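Card1 endonuclease domain-containing protein (Vibrio cholerae, PDB 1XMX) is of unknown function, but probably binds nucleic acid and carries a Card1-like endonuclease domain of the PD-(D/E)XK clan. Local coordinates at residues Gln12-Val18 against Tyr147-Phe151; His37-Tyr43 against Thr57-Glu61. All coordinates share one frame; numbering follows the deposited sequence.

Contact 1 (Gln12-Val18 against Tyr147-Phe151); sequences QDPVRLV and YLTIF
The carbonyl of Gln12 comes up to the ring of Phe151 at an oblique angle, its O 3.5 Å from CE1 of that ring. Asp13 meets the same ring further round: its carboxylate lies at the ring's edge, with OD1 of Asp13 3.5 Å from CZ of Phe151, and the two planes are turned 72° apart. The other oxygen of this carboxylate, OD2, accepts a hydrogen bond from the backbone N of Leu335, which fixes the group beside the ring. The pyrrolidine of Pro14 lies alongside Ile150, the two side chains running in opposite senses, with CD of Pro14 4.0 Å from CG2 of Ile150. Val15 directs its CB toward helix 144-150 and lies against both aromatic rings. With CG1 anti to the backbone N (chi1 175°), both of its methyls are directed across the contact: CG2 of Val15 rests 3.6 Å from CE2 of Phe151 and also touches Tyr147 CE1, while CG1 of Val15 packs against the phenol end of Tyr147, 3.7 Å from OH. That hydroxyl is hydrogen-bonded to the carbonyl of Asn302. A turn further on, CG2 of Val18 reaches CD1 of Ile150 at 4.1 Å. CG2 of Ile150 also lies against one face of the Phe151 ring, displaced toward its rim. The loop after strand 4-9 and the start of helix 15-22, part of a Rossmann-like alpha/beta domain, thus pack on the C-terminal end of helix 144-150, bordering the Card1-like endonuclease region that holds Leu335 and Asn302.

Contact 2 (His37-Tyr43 against Thr57-Glu61); sequences HTQTVIY and TDFFE
Strand 57-61 runs alongside the 3-10 turn and first helical turn of 37-43, the CA atoms coming closest at His37 and Glu61 (6.3 Å) and at Tyr43 and Phe59 (6.9 Å). At one end ND1 of His37 donates a nearly straight hydrogen bond (162°) to OE2 of Glu61, 2.9 Å long. It leaves in the plane of the imidazole and arrives on the syn side of the carboxylate, though 30° out of the carboxylate plane. Next to it, OG1 of Thr40 donates a hydrogen bond of 2.7 Å to O of His37, on a lone pair in the carbonyl plane; Thr40 N shares that oxygen. The same OG1 of Thr40 lies 3.7 Å from CE2 of Phe59. In the middle, Tyr43 and Phe59 lie nearly parallel (16°) but slid so far apart that the rings barely overlap. Each ring instead receives the other's CB: that of Phe59 sits 3.5 Å from the Tyr43 ring centroid, squarely over the face, and that of Tyr43 over the Phe59 face. At the far end a water joins OH of Tyr43 to O and OG1 of Thr57; OG1 of Thr57 is also hydrogen-bonded to OG of Ser47. The contact joins the start of helix 40-52 to edge strand 56-61 within the beta-alpha-beta unit that begins with strand 30-35, while Phe60 packs on helix 68-85.

Contact 2 is nested within the chain loop that contact 1 closes, and their centres lie about 13 Å apart. They meet directly: NE2 of Gln12 is 3.5 Å from CD1 of Ile42, and CG of Pro14 is 3.9 Å from CG2 of Ile42, so the loop of 12-18 packs against Ile42 of helix 40-52. That helix therefore bridges the two. Through Leu335 and Asn302, contact 1 lies next to the Card1-like endonuclease part, while contact 2 is at the surface of the N-terminal sheet. A magnesium ion is bound about 11 Å from the side chains of Gln12 and Gln39, too far for either to be a ligand.

Contact 1 (Gln12-Val18 against Tyr147-Phe151)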
loop_
_atom_site.group_PDB
_atom_site.type_symbol
_atom_site.label_atom_id
_atom_site.label_comp_id
_atom_site.label_asym_id
_atom_site.label_seq_id
_atom_site.Cartn_x
_atom_site.Cartn_y
_atom_site.Cartn_z
ATOM N N GLN A 12 -4.455 17.504 -1.422
ATOM C CA GLN A 12 -5.040 16.304 -0.859
ATOM C C GLN A 12 -4.213 15.065 -1.179
ATOM O O GLN A 12 -4.366 14.055 -0.553
ATOM C CB GLN A 12 -6.480 16.126 -1.317
ATOM C CG GLN A 12 -7.323 17.401 -1.179
ATOM C CD GLN A 12 -7.519 17.928 0.273
ATOM O OE1 GLN A 12 -8.179 17.264 1.094
ATOM N NE2 GLN A 12 -6.985 19.161 0.571
ATOM N N ASP A 13 -3.299 15.147 -2.128
ATOM C CA ASP A 13 -2.334 14.050 -2.274
ATOM C C ASP A 13 -0.877 14.541 -2.258
ATOM O O ASP A 13 -0.298 14.717 -3.307
ATOM C CB ASP A 13 -2.668 13.283 -3.569
ATOM C CG ASP A 13 -1.782 12.139 -3.802
ATOM O OD1 ASP A 13 -0.712 11.979 -3.157
ATOM O OD2 ASP A 13 -2.131 11.366 -4.661
ATOM N N PRO A 14 -0.305 14.816 -1.068
ATOM C CA PRO A 14 0.984 15.486 -0.969
ATOM C C PRO A 14 2.186 14.591 -0.773
ATOM O O PRO A 14 3.204 15.057 -0.302
ATOM C CB PRO A 14 0.814 16.329 0.279
ATOM C CG PRO A 14 -0.108 15.493 1.158
ATOM C CD PRO A 14 -0.879 14.583 0.268
ATOM N N VAL A 15 2.101 13.334 -1.158
ATOM C CA VAL A 15 3.219 12.426 -0.983
ATOM C C VAL A 15 4.529 12.867 -1.650
ATOM O O VAL A 15 5.598 12.600 -1.156
ATOM C CB VAL A 15 2.861 11.044 -1.562
ATOM C CG1 VAL A 15 4.079 10.109 -1.496
ATOM C CG2 VAL A 15 1.711 10.436 -0.764
ATOM N N ARG A 16 4.431 13.506 -2.795
ATOM C CA ARG A 16 5.607 13.892 -3.551
ATOM C C ARG A 16 6.292 15.136 -2.935
ATOM O O ARG A 16 7.343 15.532 -3.402
ATOM C CB ARG A 16 5.235 14.116 -5.037
ATOM C CG ARG A 16 5.033 12.810 -5.809
ATOM C CD ARG A 16 4.470 13.160 -7.157
ATOM N NE ARG A 16 3.138 13.762 -7.021
ATOM C CZ ARG A 16 2.665 14.694 -7.826
ATOM N NH1 ARG A 16 3.412 15.136 -8.830
ATOM N NH2 ARG A 16 1.464 15.199 -7.603
ATOM N N LEU A 17 5.714 15.717 -1.887
ATOM C CA LEU A 17 6.411 16.746 -1.057
ATOM C C LEU A 17 7.260 16.119 0.030
ATOM O O LEU A 17 8.169 16.754 0.554
ATOM C CB LEU A 17 5.408 17.683 -0.402
ATOM C CG LEU A 17 4.503 18.470 -1.330
ATOM C CD1 LEU A 17 3.574 19.413 -0.525
ATOM C CD2 LEU A 17 5.333 19.253 -2.386
ATOM N N VAL A 18 6.990 14.850 0.344
ATOM C CA VAL A 18 7.724 14.162 1.373
ATOM C C VAL A 18 8.865 13.325 0.768
ATOM O O VAL A 18 9.977 13.297 1.313
ATOM C CB VAL A 18 6.740 13.182 2.132
ATOM C CG1 VAL A 18 7.457 12.203 3.008
ATOM C CG2 VAL A 18 5.788 13.962 2.973
ATOM N N TYR A 147 2.677 6.219 4.779
ATOM C CA TYR A 147 1.639 6.427 3.784
ATOM C C TYR A 147 0.287 6.556 4.435
ATOM O O TYR A 147 -0.476 7.455 4.095
ATOM C CB TYR A 147 1.575 5.253 2.812
ATOM C CG TYR A 147 1.772 5.727 1.395
ATOM C CD1 TYR A 147 0.745 6.349 0.706
ATOM C CD2 TYR A 147 2.999 5.584 0.752
ATOM C CE1 TYR A 147 0.927 6.797 -0.591
ATOM C CE2 TYR A 147 3.198 6.038 -0.563
ATOM C CZ TYR A 147 2.145 6.624 -1.218
ATOM O OH TYR A 147 2.303 7.073 -2.495
ATOM N N LEU A 148 -0.027 5.669 5.378
ATOM C CA LEU A 148 -1.313 5.758 6.035
ATOM C C LEU A 148 -1.453 7.049 6.818
ATOM O O LEU A 148 -2.524 7.685 6.765
ATOM C CB LEU A 148 -1.617 4.537 6.901
ATOM C CG LEU A 148 -1.614 3.203 6.130
ATOM C CD1 LEU A 148 -1.698 2.019 7.063
ATOM C CD2 LEU A 148 -2.734 3.134 5.122
ATOM N N THR A 149 -0.405 7.442 7.548
ATOM C CA THR A 149 -0.456 8.666 8.316
ATOM C C THR A 149 -0.773 9.838 7.381
ATOM O O THR A 149 -1.673 10.647 7.631
ATOM C CB THR A 149 0.875 8.925 9.003
ATOM O OG1 THR A 149 1.115 7.842 9.884
ATOM C CG2 THR A 149 0.865 10.265 9.780
ATOM N N ILE A 150 -0.029 9.927 6.304
ATOM C CA ILE A 150 -0.235 11.017 5.368
ATOM C C ILE A 150 -1.693 11.139 4.972
ATOM O O ILE A 150 -2.198 12.265 4.865
ATOM C CB ILE A 150 0.642 10.894 4.119
ATOM C CG1 ILE A 150 2.106 11.154 4.510
ATOM C CG2 ILE A 150 0.140 11.880 3.016
ATOM C CD1 ILE A 150 3.104 10.924 3.368
ATOM N N PHE A 151 -2.359 9.998 4.745
ATOM C CA PHE A 151 -3.746 10.026 4.284
ATOM C C PHE A 151 -4.830 9.922 5.359
ATOM O O PHE A 151 -5.998 9.660 5.061
ATOM C CB PHE A 151 -3.961 9.015 3.167
ATOM C CG PHE A 151 -3.346 9.449 1.860
ATOM C CD1 PHE A 151 -4.029 10.297 1.007
ATOM C CD2 PHE A 151 -2.094 9.009 1.482
ATOM C CE1 PHE A 151 -3.472 10.704 -0.168
ATOM C CE2 PHE A 151 -1.548 9.410 0.298
ATOM C CZ PHE A 151 -2.234 10.252 -0.533
#

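Contact 2 (His37-Tyr43 against Thr57-Glu61)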
loop_
_atom_site.group_PDB
_atom_site.type_symbol
_atom_site.label_atom_id
_atom_site.label_comp_id
_atom_site.label_asym_id
_atom_site.label_seq_id
_atom_site.Cartn_x
_atom_site.Cartn_y
_atom_site.Cartn_z
ATOM N N HIS A 37 -6.012 27.585 5.852
ATOM C CA HIS A 37 -6.242 27.165 7.220
ATOM C C HIS A 37 -6.820 25.771 7.369
ATOM O O HIS A 37 -6.386 25.027 8.251
ATOM C CB HIS A 37 -7.012 28.181 8.061
ATOM C CG HIS A 37 -7.137 27.756 9.489
ATOM N ND1 HIS A 37 -6.046 27.685 10.343
ATOM C CD2 HIS A 37 -8.200 27.312 10.204
ATOM C CE1 HIS A 37 -6.434 27.221 11.518
ATOM N NE2 HIS A 37 -7.740 27.009 11.470
ATOM N N THR A 38 -7.754 25.382 6.499
ATOM C CA THR A 38 -8.365 24.071 6.582
ATOM C C THR A 38 -7.355 22.924 6.265
ATOM O O THR A 38 -7.675 21.779 6.416
ATOM C CB THR A 38 -9.578 23.899 5.635
ATOM O OG1 THR A 38 -9.101 23.681 4.307
ATOM C CG2 THR A 38 -10.520 25.089 5.680
ATOM N N GLN A 39 -6.157 23.237 5.826
ATOM C CA GLN A 39 -5.190 22.197 5.541
ATOM C C GLN A 39 -4.179 21.999 6.697
ATOM O O GLN A 39 -3.205 21.254 6.550
ATOM C CB GLN A 39 -4.468 22.539 4.231
ATOM C CG GLN A 39 -5.407 22.443 3.066
ATOM C CD GLN A 39 -4.753 22.844 1.778
ATOM O OE1 GLN A 39 -4.168 23.932 1.695
ATOM N NE2 GLN A 39 -4.789 21.961 0.784
ATOM N N THR A 40 -4.416 22.663 7.825
ATOM C CA THR A 40 -3.632 22.468 9.056
ATOM C C THR A 40 -3.479 20.968 9.426
ATOM O O THR A 40 -2.404 20.496 9.859
ATOM C CB THR A 40 -4.335 23.205 10.249
ATOM O OG1 THR A 40 -4.358 24.609 10.002
ATOM C CG2 THR A 40 -3.593 22.940 11.555
ATOM N N VAL A 41 -4.550 20.207 9.244
ATOM C CA VAL A 41 -4.504 18.781 9.638
ATOM C C VAL A 41 -3.556 17.961 8.708
ATOM O O VAL A 41 -2.770 17.148 9.182
ATOM C CB VAL A 41 -5.928 18.180 9.762
ATOM C CG1 VAL A 41 -6.651 18.266 8.381
ATOM C CG2 VAL A 41 -5.857 16.735 10.351
ATOM N N ILE A 42 -3.619 18.222 7.388
ATOM C CA ILE A 42 -2.710 17.630 6.432
ATOM C C ILE A 42 -1.287 18.001 6.833
ATOM O O ILE A 42 -0.409 17.126 6.944
ATOM C CB ILE A 42 -2.992 18.086 4.954
ATOM C CG1 ILE A 42 -4.448 17.763 4.541
ATOM C CG2 ILE A 42 -2.062 17.378 4.002
ATOM C CD1 ILE A 42 -4.893 18.478 3.244
ATOM N N TYR A 43 -1.043 19.281 7.087
ATOM C CA TYR A 43 0.233 19.708 7.641
ATOM C C TYR A 43 0.749 18.899 8.866
ATOM O O TYR A 43 1.932 18.531 8.915
ATOM C CB TYR A 43 0.236 21.195 7.952
ATOM C CG TYR A 43 1.422 21.635 8.808
ATOM C CD1 TYR A 43 2.724 21.702 8.277
ATOM C CD2 TYR A 43 1.249 21.973 10.152
ATOM C CE1 TYR A 43 3.845 22.120 9.088
ATOM C CE2 TYR A 43 2.313 22.403 10.938
ATOM C CZ TYR A 43 3.625 22.455 10.404
ATOM O OH TYR A 43 4.700 22.913 11.203
ATOM N N THR A 57 9.740 21.225 9.839
ATOM C CA THR A 57 8.601 21.663 9.018
ATOM C C THR A 57 8.022 22.986 9.563
ATOM O O THR A 57 8.108 23.257 10.751
ATOM C CB THR A 57 7.476 20.564 8.972
ATOM O OG1 THR A 57 6.958 20.330 10.286
ATOM C CG2 THR A 57 8.003 19.209 8.498
ATOM N N ASP A 58 7.443 23.807 8.679
ATOM C CA ASP A 58 6.679 24.957 9.080
ATOM C C ASP A 58 5.535 25.055 8.123
ATOM O O ASP A 58 5.591 24.498 7.031
ATOM C CB ASP A 58 7.518 26.234 8.943
ATOM C CG ASP A 58 8.671 26.293 9.947
ATOM O OD1 ASP A 58 8.474 25.789 11.084
ATOM O OD2 ASP A 58 9.775 26.841 9.604
ATOM N N PHE A 59 4.507 25.784 8.538
ATOM C CA PHE A 59 3.297 25.932 7.806
ATOM C C PHE A 59 3.130 27.420 7.615
ATOM O O PHE A 59 3.124 28.174 8.573
ATOM C CB PHE A 59 2.083 25.367 8.599
ATOM C CG PHE A 59 0.786 25.370 7.812
ATOM C CD1 PHE A 59 0.764 24.985 6.458
ATOM C CD2 PHE A 59 -0.428 25.661 8.423
ATOM C CE1 PHE A 59 -0.449 24.932 5.725
ATOM C CE2 PHE A 59 -1.622 25.597 7.703
ATOM C CZ PHE A 59 -1.640 25.246 6.347
ATOM N N PHE A 60 3.011 27.841 6.368
ATOM C CA PHE A 60 2.794 29.240 6.053
ATOM C C PHE A 60 1.427 29.304 5.378
ATOM O O PHE A 60 1.198 28.682 4.335
ATOM C CB PHE A 60 3.906 29.776 5.148
ATOM C CG PHE A 60 3.645 31.181 4.639
ATOM C CD1 PHE A 60 2.970 31.398 3.436
ATOM C CD2 PHE A 60 4.073 32.283 5.367
ATOM C CE1 PHE A 60 2.708 32.698 2.996
ATOM C CE2 PHE A 60 3.847 33.606 4.902
ATOM C CZ PHE A 60 3.149 33.784 3.721
ATOM N N GLU A 61 0.505 30.057 5.986
ATOM C CA GLU A 61 -0.895 30.060 5.541
ATOM C C GLU A 61 -1.174 31.156 4.570
ATOM O O GLU A 61 -0.977 32.341 4.890
ATOM C CB GLU A 61 -1.855 30.275 6.713
ATOM C CG GLU A 61 -2.558 29.031 7.120
ATOM C CD GLU A 61 -3.479 29.211 8.293
ATOM O OE1 GLU A 61 -4.172 30.282 8.389
ATOM O OE2 GLU A 61 -3.512 28.253 9.113
HETATM O O HOH W 1 6.964 21.821 12.440
#